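Local coordinates for protein chinitase A (Streptomyces coelicolor, PDB 3EBV) that probably hydrolyses internal linkages of chitin as a family 18 endochitinase, this piece being its TIM-barrel glycosyl hydrolase domain, at residues V199-A204 with C253-K257; L244-K249 with K260-L265. One frame throughout, in Å; residues are numbered along the deposited sequence. Where two conformers were deposited one is given.

Interaction 1 (V199-A204 with C253-K257); sequences VDFLTA and CGSFK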
loop_
_atom_site.group_PDB
_atom_site.type_symbol
_atom_site.label_atom_id
_atom_site.label_comp_id
_atom_site.label_asym_id
_atom_site.label_seq_id
_atom_site.Cartn_x
_atom_site.Cartn_y
_atom_site.Cartn_z
ATOM N N VAL A 199 17.314 -8.955 3.467
ATOM C CA VAL A 199 17.245 -8.415 2.113
ATOM C C VAL A 199 16.670 -9.477 1.153
ATOM O O VAL A 199 15.876 -9.146 0.255
ATOM C CB VAL A 199 18.626 -7.913 1.635
ATOM C CG1 VAL A 199 19.569 -9.014 1.489
ATOM C CG2 VAL A 199 18.508 -7.205 0.266
ATOM N N ASP A 200 17.001 -10.761 1.332
ATOM C CA ASP A 200 16.555 -11.812 0.415
ATOM C C ASP A 200 15.033 -12.020 0.462
ATOM O O ASP A 200 14.414 -12.377 -0.533
ATOM C CB ASP A 200 17.208 -13.172 0.775
ATOM C CG ASP A 200 18.652 -13.323 0.304
ATOM O OD1 ASP A 200 19.133 -12.527 -0.531
ATOM O OD2 ASP A 200 19.263 -14.298 0.810
ATOM N N PHE A 201 14.425 -11.810 1.633
ATOM C CA PHE A 201 12.947 -11.927 1.696
ATOM C C PHE A 201 12.336 -10.892 0.767
ATOM O O PHE A 201 11.353 -11.196 0.068
ATOM C CB PHE A 201 12.521 -11.638 3.118
ATOM C CG PHE A 201 11.087 -12.033 3.469
ATOM C CD1 PHE A 201 10.710 -13.365 3.632
ATOM C CD2 PHE A 201 10.145 -11.023 3.696
ATOM C CE1 PHE A 201 9.386 -13.689 4.047
ATOM C CE2 PHE A 201 8.823 -11.360 4.108
ATOM C CZ PHE A 201 8.446 -12.644 4.287
ATOM N N LEU A 202 12.896 -9.687 0.749
ATOM C CA LEU A 202 12.370 -8.645 -0.136
ATOM C C LEU A 202 12.572 -9.005 -1.601
ATOM O O LEU A 202 11.653 -8.949 -2.418
ATOM C CB LEU A 202 13.004 -7.283 0.178
ATOM C CG LEU A 202 12.903 -6.857 1.659
ATOM C CD1 LEU A 202 13.506 -5.487 1.872
ATOM C CD2 LEU A 202 11.429 -6.871 2.136
ATOM N N THR A 203 13.818 -9.344 -1.955
ATOM C CA THR A 203 14.095 -9.544 -3.383
ATOM C C THR A 203 13.503 -10.822 -3.953
ATOM O O THR A 203 12.970 -10.808 -5.085
ATOM C CB THR A 203 15.640 -9.509 -3.651
ATOM O OG1 THR A 203 16.269 -10.532 -2.850
ATOM C CG2 THR A 203 16.220 -8.161 -3.262
ATOM N N ALA A 204 13.607 -11.925 -3.208
ATOM C CA ALA A 204 13.095 -13.199 -3.680
ATOM C C ALA A 204 11.572 -13.270 -3.780
ATOM O O ALA A 204 11.034 -13.988 -4.641
ATOM C CB ALA A 204 13.662 -14.353 -2.845
ATOM N N CYS A 253 22.843 -7.080 -3.750
ATOM C CA CYS A 253 22.046 -8.282 -3.476
ATOM C C CYS A 253 22.573 -9.083 -2.284
ATOM O O CYS A 253 23.772 -9.030 -1.927
ATOM C CB CYS A 253 21.997 -9.217 -4.698
ATOM S SG CYS A 253 21.259 -8.440 -6.167
ATOM N N GLY A 254 21.661 -9.834 -1.657
ATOM C CA GLY A 254 22.057 -10.833 -0.648
ATOM C C GLY A 254 22.389 -12.137 -1.373
ATOM O O GLY A 254 22.940 -12.096 -2.507
ATOM N N SER A 255 22.109 -13.300 -0.776
ATOM C CA SER A 255 22.362 -14.565 -1.496
ATOM C C SER A 255 21.485 -14.711 -2.750
ATOM O O SER A 255 21.826 -15.409 -3.733
ATOM C CB SER A 255 22.170 -15.803 -0.609
ATOM O OG SER A 255 20.796 -16.146 -0.389
ATOM N N PHE A 256 20.281 -14.121 -2.706
ATOM C CA PHE A 256 19.363 -14.247 -3.832
ATOM C C PHE A 256 19.662 -13.203 -4.913
ATOM O O PHE A 256 19.680 -12.005 -4.643
ATOM C CB PHE A 256 17.891 -14.086 -3.406
ATOM C CG PHE A 256 16.991 -14.205 -4.591
ATOM C CD1 PHE A 256 16.829 -15.442 -5.253
ATOM C CD2 PHE A 256 16.428 -13.054 -5.137
ATOM C CE1 PHE A 256 16.072 -15.526 -6.451
ATOM C CE2 PHE A 256 15.647 -13.154 -6.315
ATOM C CZ PHE A 256 15.488 -14.374 -6.965
ATOM N N LYS A 257 19.915 -13.732 -6.109
ATOM C CA LYS A 257 20.184 -12.869 -7.270
ATOM C C LYS A 257 19.076 -13.001 -8.303
ATOM O O LYS A 257 18.887 -14.053 -8.907
ATOM C CB LYS A 257 21.536 -13.270 -7.898
ATOM C CG LYS A 257 21.851 -12.455 -9.199
ATOM C CD LYS A 257 22.102 -10.997 -8.859
ATOM C CE LYS A 257 22.358 -10.111 -10.111
ATOM N NZ LYS A 257 21.084 -9.927 -10.907
HETATM O O HOH W 1 18.984 -10.557 -2.426
#

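Interaction 2 (L244-K249 with K260-L265); sequences LDCLTK and KTYPDL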
loop_
_atom_site.group_PDB
_atom_site.type_symbol
_atom_site.label_atom_id
_atom_site.label_comp_id
_atom_site.label_asym_id
_atom_site.label_seq_id
_atom_site.Cartn_x
_atom_site.Cartn_y
_atom_site.Cartn_z
ATOM N N LEU A 244 16.188 -2.531 -3.122
ATOM C CA LEU A 244 15.861 -1.697 -4.292
ATOM C C LEU A 244 17.011 -1.731 -5.310
ATOM O O LEU A 244 16.740 -1.882 -6.495
ATOM C CB LEU A 244 15.578 -0.253 -3.848
ATOM C CG LEU A 244 14.279 -0.082 -3.029
ATOM C CD1 LEU A 244 14.351 1.355 -2.455
ATOM C CD2 LEU A 244 13.048 -0.280 -3.900
ATOM N N ASP A 245 18.238 -1.580 -4.807
ATOM C CA ASP A 245 19.443 -1.649 -5.682
ATOM C C ASP A 245 19.503 -3.008 -6.357
ATOM O O ASP A 245 19.848 -3.115 -7.545
ATOM C CB ASP A 245 20.701 -1.431 -4.866
ATOM C CG ASP A 245 20.856 0.010 -4.402
ATOM O OD1 ASP A 245 20.073 0.879 -4.868
ATOM O OD2 ASP A 245 21.781 0.202 -3.592
ATOM N N CYS A 246 19.269 -4.062 -5.590
ATOM C CA CYS A 246 19.431 -5.400 -6.152
ATOM C C CYS A 246 18.472 -5.621 -7.317
ATOM O O CYS A 246 18.852 -6.089 -8.431
ATOM C CB CYS A 246 19.242 -6.417 -5.023
ATOM S SG CYS A 246 19.278 -8.165 -5.558
ATOM N N LEU A 247 17.213 -5.246 -7.113
ATOM C CA LEU A 247 16.187 -5.457 -8.141
ATOM C C LEU A 247 16.391 -4.512 -9.326
ATOM O O LEU A 247 16.182 -4.933 -10.458
ATOM C CB LEU A 247 14.788 -5.211 -7.538
ATOM C CG LEU A 247 14.387 -6.324 -6.542
ATOM C CD1 LEU A 247 13.177 -5.840 -5.651
ATOM C CD2 LEU A 247 14.003 -7.607 -7.240
ATOM N N THR A 248 16.763 -3.250 -9.066
ATOM C CA THR A 248 16.797 -2.252 -10.171
ATOM C C THR A 248 18.110 -2.246 -10.958
ATOM O O THR A 248 18.093 -1.903 -12.142
ATOM C CB THR A 248 16.533 -0.811 -9.658
ATOM O OG1 THR A 248 17.525 -0.417 -8.713
ATOM C CG2 THR A 248 15.105 -0.710 -9.034
ATOM N N LYS A 249 19.210 -2.573 -10.285
ATOM C CA LYS A 249 20.511 -2.377 -10.939
ATOM C C LYS A 249 21.545 -3.444 -10.628
ATOM O O LYS A 249 22.728 -3.291 -11.002
ATOM C CB LYS A 249 21.042 -0.964 -10.660
ATOM C CG LYS A 249 21.350 -0.671 -9.195
ATOM C CD LYS A 249 21.699 0.836 -9.026
ATOM C CE LYS A 249 21.909 1.226 -7.580
ATOM N NZ LYS A 249 22.526 2.607 -7.380
ATOM N N LYS A 260 17.054 -10.947 -13.702
ATOM C CA LYS A 260 17.015 -9.717 -14.489
ATOM C C LYS A 260 17.146 -8.478 -13.611
ATOM O O LYS A 260 17.178 -8.589 -12.365
ATOM C CB LYS A 260 15.689 -9.636 -15.277
ATOM C CG LYS A 260 15.567 -10.669 -16.394
ATOM C CD LYS A 260 14.171 -10.597 -17.036
ATOM C CE LYS A 260 13.866 -11.898 -17.731
ATOM N NZ LYS A 260 14.565 -11.936 -19.031
ATOM N N THR A 261 17.288 -7.314 -14.252
ATOM C CA THR A 261 17.142 -6.026 -13.566
ATOM C C THR A 261 15.813 -5.434 -13.992
ATOM O O THR A 261 15.301 -5.747 -15.066
ATOM C CB THR A 261 18.240 -5.006 -13.901
ATOM O OG1 THR A 261 18.292 -4.817 -15.325
ATOM C CG2 THR A 261 19.623 -5.468 -13.395
ATOM N N TYR A 262 15.240 -4.631 -13.091
ATOM C CA TYR A 262 13.912 -4.043 -13.251
ATOM C C TYR A 262 14.011 -2.569 -12.871
ATOM O O TYR A 262 13.561 -2.148 -11.796
ATOM C CB TYR A 262 12.938 -4.765 -12.311
ATOM C CG TYR A 262 12.826 -6.228 -12.581
ATOM C CD1 TYR A 262 11.951 -6.714 -13.565
ATOM C CD2 TYR A 262 13.615 -7.136 -11.861
ATOM C CE1 TYR A 262 11.841 -8.056 -13.803
ATOM C CE2 TYR A 262 13.514 -8.483 -12.115
ATOM C CZ TYR A 262 12.627 -8.945 -13.073
ATOM O OH TYR A 262 12.506 -10.299 -13.331
ATOM N N PRO A 263 14.641 -1.734 -13.727
ATOM C CA PRO A 263 14.905 -0.342 -13.358
ATOM C C PRO A 263 13.654 0.487 -13.071
ATOM O O PRO A 263 13.765 1.482 -12.325
ATOM C CB PRO A 263 15.666 0.242 -14.565
ATOM C CG PRO A 263 15.817 -0.856 -15.522
ATOM C CD PRO A 263 15.299 -2.144 -14.994
ATOM N N ASP A 264 12.505 0.095 -13.628
ATOM C CA ASP A 264 11.251 0.867 -13.393
ATOM C C ASP A 264 10.470 0.404 -12.166
ATOM O O ASP A 264 9.306 0.771 -11.997
ATOM C CB ASP A 264 10.341 0.855 -14.624
ATOM C CG ASP A 264 10.927 1.642 -15.783
ATOM O OD1 ASP A 264 11.838 2.482 -15.566
ATOM O OD2 ASP A 264 10.476 1.392 -16.920
ATOM N N LEU A 265 11.115 -0.385 -11.312
ATOM C CA LEU A 265 10.488 -0.800 -10.024
ATOM C C LEU A 265 9.874 0.431 -9.357
ATOM O O LEU A 265 10.545 1.477 -9.243
ATOM C CB LEU A 265 11.555 -1.413 -9.103
ATOM C CG LEU A 265 10.959 -2.090 -7.888
ATOM C CD1 LEU A 265 10.294 -3.413 -8.251
ATOM C CD2 LEU A 265 12.048 -2.313 -6.866
HETATM O O HOH W 2 19.099 -7.957 -10.384
#

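Interaction 1 (V199-A204 with C253-K257)
Asp200, in the first turn of helix 199-210, meets the irregular backbone of 253-257 where the two segments come nearest, with the CA atoms of Asp200 and Phe256 5.6 Å apart. Its carboxylate grips the loop with both oxygens. OD1 accepts the backbone N-H of Phe256 (N to OD1 2.9 Å) along an almost straight line, 168° at the hydrogen, although the donor stands well above the carboxylate plane. OD2 takes the Ser255 hydroxyl from its syn side but tilted out of the carboxylate plane (OG to OD2 2.7 Å), so the group is tied to two successive residues and its rotation is restrained. A single water fills out the polar network: it donates to Asp200 OD1 and Phe256 O and accepts from Thr203 OG1 and Gly254 N, so that helix and loop are linked through it at four points. Next to this polar network the Phe256 ring makes the apolar part of the contact. With CG anti to its backbone N (chi1 179°), Phe256 directs its ring at the helix, and Ala204 CB lies over one face, 3.9 Å from the ring centroid and 18° off the normal, a CH-pi contact. Thr203 OG1 comes up at the ring's edge instead, 3.4 Å from Phe256 CD2. On the other flank of Asp200, Val199 CG1 touches Gly254 CA at 3.8 Å. Tyr194 of the short strand 193-194 packs against Asp200, Ala204 and Phe256, while helix 237-249 places Ala243 against Val199 and Thr203.

Interaction 2 (L244-K249 with K260-L265)
The closing part of helix 237-249 and the loop that leads from it into strand 267-271 meet where Leu247 O accepts the backbone N-H of Tyr262 (N to O 2.8 Å). The bond is somewhat bent, 147° at the hydrogen, with the donor tilted slightly from the carbonyl plane. Thr261 CA approaches the same oxygen in a CA-H...O contact of 3.4 Å. A water donates to Cys246 O, the carbonyl just before that of Leu247, and to Lys260 O, extending the backbone link. In the parallel barrel of a family 18 glycosyl hydrolase, this is the return from an outer helix to the next strand; a type I turn from Tyr262 to Leu265 redirects the chain there, closed by Leu265 N to Tyr262 O at 3.1 Å. The turn brings Leu265 against the helix, where its CB meets Thr248 CG2 at 3.6 Å. A bond from Thr248 OG1 to Leu244 O, 2.8 Å long, holds the rotamer (chi1 61°) in which CG2 stands anti to the carbonyl carbon and turns to Leu265; the hydroxyl and Thr248 N reach this oxygen from opposite faces of its plane. At the end of its side chain, Leu265 CD2 touches Leu244 CD2 at 3.7 Å, the two side chains crossing at about a right angle, and also meets Leu247 CD1 at 3.9 Å. Leu221 and Val219 of strand 219-224 extend this apolar layer, touching Leu244 and Leu265 respectively.

Overall arrangement
Interactions 1 and 2 have centres 12 Å apart, on the same side of the chain's centre, and belong to one outer portion of the barrel domain. Their segments alternate along the sequence: 199-204, then 244-249, 253-257 and 260-265. Both loop segments lie in the connection between helix 237-249 and strand 267-271, which thus leans first on the neighbouring helix 199-210 and then on the helix it has just left. The Cys246-Cys253 disulfide joins the two contacts directly, with SG atoms 2.1 Å apart, and Thr203 CG2 packs on Cys246 SG at 3.8 Å. This is consistent with the connection being fixed to both helices before it enters strand 267-271.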